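Local coordinates for glycosyl hydrolase family 26 (Bacteroides ovatus, PDB 4ZXO), which probably hydrolyses the mannan backbone of galactomannan, as a family 26 beta-mannanase on a TIM-barrel scaffold, at residues S48-K51 against S52-A56; H132-M135 against L136-D140; N192-L195 against R196-G199. All coordinates share one frame; numbering follows the deposited sequence.

Contact 1 of 3, residues S48-K51 against S52-A56; sequences SDVK and SVCGA
A short helix, 49-54, lies in the connection between strands 27-32 and 60-64 of the TIM barrel, capped by S48 and left at G55; within its continuous chain S48 meets S52, and K51 meets G55. At the N-cap, S48 OG accepts the backbone N-H of K51 in a nearly straight bond (S48 OG to K51 N 2.9 Å, 177° at the hydrogen), a task suited to serine because its short hydroxyl can turn back to a backbone amide of the first turn, where no preceding turn supplies a carbonyl. D34 OD2 bonds to the same OG, so the cap is also tied to a neighbouring loop. S48 O then starts the helical ladder, taking S52 N at 2.8 Å.

On the outer side, S52 OG lies within 2.8 Å of each of two waters; one accepts from S48 N, the other donates to D49 OD1. A polar residue suits this exposed position, while the D49 carboxylate also bonds to W41 NE1 and, through OD2, to I39 N and N303 ND2. V53 packs instead against helix 321-328.

V50 O receives C54 N at 2.9 Å and, more weakly, V53 N. C54 SG sits between its own backbone N and carbonyl carbon (chi1 76°), which brings it to 4.0 Å from V50 CG1; the same cysteine touches S328, one of the residues that bind the potassium ion. G55 leaves the helix with a phi of 94°, at backbone angles where a beta carbon would collide with the C54 carbonyl oxygen, so glycine fits. Its N still reaches back to K51 O at 2.7 Å. Beyond this turn the chain folds over K51, whose CA makes a C-H...O contact with A56 O at 3.4 Å.

Contact 2 of 3, residues H132-M135 against L136-D140; sequences HVKM and LEWID
K134 O accepts W138 N at 2.8 Å, the shortest of four successive helical bonds across this turn, and the same two residues meet again through their side chains. K134 extends away from its own N at chi1 (-173°), which sets its chain alongside the indole, pointing the same way. Its CG stands over one face of the five-membered ring, 3.9 Å from the centroid and 29° off the normal, a CH-pi contact in which K134 CG comes within 3.5 Å of W138 NE1. CD and CE continue past CZ2, and a bend at chi3 delivers NZ to P107 O. Lysine suits the place because its methylenes can cover an aromatic face while the ammonium goes on to a polar partner. E137 OE2 lies in the ring plane at the indole edge and makes a salt bridge with R141.

M135, long and flexible, is bent twice, so that CE turns forward along the helix to I139 CG1 at 3.9 Å and to W138 CB at 4.1 Å. On another side, L136 places CG above one face of the H132 imidazole, off toward its rim, and L136 CD1 lies 3.6 Å from H132 NE2. The imidazole is held by ND1, which bonds to V125 O.

This helix, 132-147, belongs to the connection between barrel strands 97-101 and 159-162. L136 and I139 pack on helix 181-197, M135 reaches both M190 of that helix and W102 just beyond strand 97-101, and W138 lies against the loop residues E69 and V104.

Contact 3 of 3, residues N192-L195 against R196-G199; sequences NDRL and RLKG
R196 lays its aliphatic chain across the amide of N192, one turn earlier, with R196 CD 3.6 Å from N192 ND2. The amide and guanidinium planes are only 22° apart, yet the contact is made by the methylenes. Long and flexible, this arginine suits an exposed position; D193 OD1 lies 4.8 Å from R196 NH1, too far for contact but probably favourable in charge.

On the next flank R194 and L197 meet obliquely, L197 CD1 approaching R194 NH1 tightly but without a bond. Bends at chi2 and chi3 fold R194 so that its NH2 makes a salt bridge with D140 of helix 132-147. R194 O accepts K198 N at 3.0 Å, and the K198 side chain, its CG set beside its own backbone N by a chi1 of -59°, then leads away to a salt bridge with D144. L195 turns its apolar chain inward, onto V200.

The run ends at G199, whose N bonds back to R196 O at 3.0 Å. Its positive phi, 77°, is easy for glycine and completes a Schellman motif, a classic C-terminal stop of an alpha-helix.

From the N terminus the three contacts follow in series, none nested in or crossing another, and each is local, within a helix or at its end, without closing a long loop. Contact 1 lies between the first barrel strand, 27-32, and strand 60-64. Contacts 2 and 3 belong to the helices before and after strand 159-162, on the opposite side of the chain's centre; the centres of contacts 1 and 2 are 39 Å apart. Contacts 2 and 3, centres 12 Å apart, touch directly: R194 is the main residue joining them, and D140 OD1 also packs on K198 CD at 3.8 Å, tying these two outer helices together.

Contact 1 of 3, residues S48-K51 against S52-A56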
# COMPACT_ATOMS: atom_id res chain seq x y z
N SER A 48 5.45 -4.80 17.64
CA SER A 48 5.72 -4.82 16.20
C SER A 48 6.66 -5.98 15.94
O SER A 48 7.73 -6.01 16.58
CB SER A 48 6.38 -3.53 15.76
OG SER A 48 7.12 -3.72 14.55
N ASP A 49 6.33 -6.93 15.04
CA ASP A 49 7.31 -8.00 14.80
C ASP A 49 8.59 -7.41 14.18
O ASP A 49 9.71 -7.89 14.46
CB ASP A 49 6.75 -9.06 13.88
CG ASP A 49 5.87 -10.04 14.61
OD1 ASP A 49 5.77 -9.97 15.86
OD2 ASP A 49 5.34 -10.93 13.91
N VAL A 50 8.45 -6.37 13.36
CA VAL A 50 9.65 -5.72 12.80
C VAL A 50 10.53 -5.09 13.88
O VAL A 50 11.74 -5.36 13.94
CB VAL A 50 9.24 -4.67 11.73
CG1 VAL A 50 10.42 -3.80 11.34
CG2 VAL A 50 8.70 -5.43 10.52
N LYS A 51 9.94 -4.31 14.77
CA LYS A 51 10.72 -3.70 15.82
C LYS A 51 11.29 -4.76 16.75
O LYS A 51 12.43 -4.65 17.20
CB LYS A 51 9.84 -2.69 16.60
CG LYS A 51 10.61 -1.90 17.69
CD LYS A 51 9.71 -0.85 18.28
CE LYS A 51 10.34 -0.12 19.47
NZ LYS A 51 10.07 -0.88 20.73
N SER A 52 10.53 -5.84 17.01
CA SER A 52 11.05 -6.89 17.91
C SER A 52 12.29 -7.52 17.34
O SER A 52 13.12 -8.03 18.11
CB SER A 52 10.00 -7.97 18.15
OG SER A 52 8.96 -7.47 18.94
N VAL A 53 12.43 -7.50 16.01
CA VAL A 53 13.65 -8.09 15.42
C VAL A 53 14.79 -7.09 15.26
O VAL A 53 15.92 -7.34 15.69
CB VAL A 53 13.36 -8.75 14.05
CG1 VAL A 53 14.66 -9.16 13.30
CG2 VAL A 53 12.45 -9.93 14.26
N CYS A 54 14.51 -5.95 14.67
CA CYS A 54 15.59 -5.03 14.35
C CYS A 54 15.68 -3.80 15.27
O CYS A 54 16.67 -3.09 15.16
CB CYS A 54 15.49 -4.53 12.90
SG CYS A 54 14.18 -3.25 12.61
N GLY A 55 14.69 -3.57 16.13
CA GLY A 55 14.77 -2.50 17.10
C GLY A 55 14.15 -1.19 16.68
O GLY A 55 14.13 -0.25 17.48
N ALA A 56 13.68 -1.08 15.44
CA ALA A 56 12.96 0.14 15.06
C ALA A 56 11.66 -0.19 14.37
O ALA A 56 11.54 -1.21 13.69
CB ALA A 56 13.78 0.98 14.13
O HOH W 1 7.90 -4.92 19.51
O HOH W 2 6.73 -9.05 18.31

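Contact 2 of 3, residues H132-M135 against L136-D140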
# COMPACT_ATOMS: atom_id res chain seq x y z
N HIS A 132 -24.78 1.78 -8.42
CA HIS A 132 -23.98 3.01 -8.48
C HIS A 132 -24.11 3.86 -7.20
O HIS A 132 -23.11 4.28 -6.64
CB HIS A 132 -24.41 3.84 -9.68
CG HIS A 132 -23.72 5.14 -9.82
ND1 HIS A 132 -22.40 5.24 -10.22
CD2 HIS A 132 -24.17 6.41 -9.69
CE1 HIS A 132 -22.06 6.52 -10.28
NE2 HIS A 132 -23.11 7.25 -9.94
N VAL A 133 -25.33 4.13 -6.74
CA VAL A 133 -25.47 4.97 -5.55
C VAL A 133 -24.79 4.32 -4.34
O VAL A 133 -24.12 5.01 -3.55
CB VAL A 133 -26.99 5.29 -5.28
CG1 VAL A 133 -27.19 6.05 -3.95
CG2 VAL A 133 -27.49 6.15 -6.44
N LYS A 134 -24.97 3.01 -4.21
CA LYS A 134 -24.35 2.27 -3.11
C LYS A 134 -22.82 2.36 -3.21
O LYS A 134 -22.17 2.54 -2.21
CB LYS A 134 -24.76 0.83 -3.14
CG LYS A 134 -24.28 0.08 -1.94
CD LYS A 134 -24.86 -1.32 -1.80
CE LYS A 134 -24.45 -2.22 -2.93
NZ LYS A 134 -24.98 -3.58 -2.71
N MET A 135 -22.28 2.20 -4.42
CA MET A 135 -20.82 2.29 -4.57
C MET A 135 -20.33 3.66 -4.09
O MET A 135 -19.29 3.74 -3.43
CB MET A 135 -20.40 2.07 -6.01
CG MET A 135 -18.86 1.91 -6.20
SD MET A 135 -18.18 0.38 -5.46
CE MET A 135 -17.05 1.07 -4.22
N LEU A 136 -21.08 4.74 -4.41
CA LEU A 136 -20.64 6.05 -3.97
C LEU A 136 -20.79 6.15 -2.43
O LEU A 136 -19.95 6.80 -1.80
CB LEU A 136 -21.41 7.18 -4.68
CG LEU A 136 -21.26 7.23 -6.19
CD1 LEU A 136 -22.00 8.45 -6.72
CD2 LEU A 136 -19.83 7.31 -6.59
N GLU A 137 -21.82 5.55 -1.84
CA GLU A 137 -21.99 5.54 -0.38
C GLU A 137 -20.79 4.80 0.27
O GLU A 137 -20.27 5.25 1.28
CB GLU A 137 -23.33 4.88 -0.03
CG GLU A 137 -23.61 4.73 1.45
CD GLU A 137 -23.85 3.27 1.80
OE1 GLU A 137 -24.85 2.61 1.32
OE2 GLU A 137 -22.99 2.78 2.55
N TRP A 138 -20.36 3.70 -0.37
CA TRP A 138 -19.22 2.93 0.13
C TRP A 138 -17.95 3.77 0.10
O TRP A 138 -17.21 3.79 1.06
CB TRP A 138 -19.03 1.65 -0.69
CG TRP A 138 -20.08 0.59 -0.35
CD1 TRP A 138 -21.22 0.73 0.42
CD2 TRP A 138 -20.02 -0.76 -0.74
NE1 TRP A 138 -21.86 -0.49 0.52
CE2 TRP A 138 -21.12 -1.43 -0.17
CE3 TRP A 138 -19.07 -1.48 -1.49
CZ2 TRP A 138 -21.35 -2.80 -0.34
CZ3 TRP A 138 -19.29 -2.87 -1.70
CH2 TRP A 138 -20.42 -3.52 -1.10
N ILE A 139 -17.72 4.50 -0.99
CA ILE A 139 -16.54 5.33 -1.09
C ILE A 139 -16.65 6.44 -0.01
O ILE A 139 -15.65 6.77 0.62
CB ILE A 139 -16.37 5.92 -2.47
CG1 ILE A 139 -16.07 4.79 -3.50
CG2 ILE A 139 -15.23 6.95 -2.50
CD1 ILE A 139 -16.34 5.22 -5.00
N ASP A 140 -17.85 6.97 0.24
CA ASP A 140 -18.04 8.02 1.22
C ASP A 140 -17.71 7.50 2.61
O ASP A 140 -17.23 8.24 3.46
CB ASP A 140 -19.50 8.55 1.19
CG ASP A 140 -19.75 9.44 0.00
OD1 ASP A 140 -18.80 9.76 -0.77
OD2 ASP A 140 -20.89 9.94 -0.10

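Contact 3 of 3, residues N192-L195 against R196-G199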
# COMPACT_ATOMS: atom_id res chain seq x y z
N ASN A 192 -11.93 9.19 -6.83
CA ASN A 192 -11.30 10.51 -6.67
C ASN A 192 -12.36 11.58 -6.51
O ASN A 192 -12.22 12.47 -5.67
CB ASN A 192 -10.42 10.80 -7.86
CG ASN A 192 -9.73 12.12 -7.77
OD1 ASN A 192 -8.92 12.35 -6.86
ND2 ASN A 192 -10.04 13.01 -8.72
N ASP A 193 -13.45 11.48 -7.27
CA ASP A 193 -14.49 12.51 -7.18
C ASP A 193 -15.11 12.57 -5.79
O ASP A 193 -15.34 13.66 -5.22
CB ASP A 193 -15.59 12.27 -8.22
CG ASP A 193 -15.12 12.54 -9.65
OD1 ASP A 193 -14.03 13.14 -9.84
OD2 ASP A 193 -15.84 12.13 -10.58
N ARG A 194 -15.40 11.41 -5.23
CA ARG A 194 -16.05 11.43 -3.94
C ARG A 194 -15.07 11.89 -2.87
O ARG A 194 -15.44 12.67 -1.95
CB ARG A 194 -16.64 10.06 -3.54
CG ARG A 194 -17.71 9.52 -4.39
CD ARG A 194 -18.83 10.51 -4.60
NE ARG A 194 -19.64 10.67 -3.42
CZ ARG A 194 -20.65 11.56 -3.36
NH1 ARG A 194 -20.94 12.32 -4.42
NH2 ARG A 194 -21.35 11.71 -2.24
N LEU A 195 -13.81 11.46 -2.98
CA LEU A 195 -12.88 11.95 -1.98
C LEU A 195 -12.77 13.46 -2.05
O LEU A 195 -12.75 14.16 -1.03
CB LEU A 195 -11.51 11.31 -2.18
CG LEU A 195 -11.46 9.80 -1.96
CD1 LEU A 195 -10.06 9.27 -2.34
CD2 LEU A 195 -11.68 9.48 -0.50
N ARG A 196 -12.70 13.98 -3.26
CA ARG A 196 -12.59 15.45 -3.38
C ARG A 196 -13.81 16.21 -2.88
O ARG A 196 -13.68 17.25 -2.23
CB ARG A 196 -12.35 15.86 -4.82
CG ARG A 196 -10.99 15.50 -5.34
CD ARG A 196 -10.90 15.88 -6.79
NE ARG A 196 -10.85 17.33 -6.94
CZ ARG A 196 -11.22 17.95 -8.04
NH1 ARG A 196 -11.71 17.22 -9.05
NH2 ARG A 196 -11.14 19.28 -8.11
N LEU A 197 -14.99 15.71 -3.21
CA LEU A 197 -16.21 16.36 -2.75
C LEU A 197 -16.26 16.41 -1.23
O LEU A 197 -16.69 17.42 -0.66
CB LEU A 197 -17.44 15.64 -3.26
CG LEU A 197 -17.94 15.88 -4.67
CD1 LEU A 197 -18.93 14.79 -5.06
CD2 LEU A 197 -18.60 17.24 -4.78
N LYS A 198 -15.80 15.33 -0.59
CA LYS A 198 -15.80 15.21 0.87
C LYS A 198 -14.72 16.07 1.53
O LYS A 198 -14.68 16.19 2.76
CB LYS A 198 -15.58 13.73 1.29
CG LYS A 198 -16.61 12.68 0.80
CD LYS A 198 -17.93 12.63 1.52
CE LYS A 198 -17.85 11.92 2.85
NZ LYS A 198 -19.10 12.20 3.62
N GLY A 199 -13.80 16.63 0.73
CA GLY A 199 -12.70 17.41 1.26
C GLY A 199 -11.62 16.54 1.84
O GLY A 199 -10.92 16.95 2.79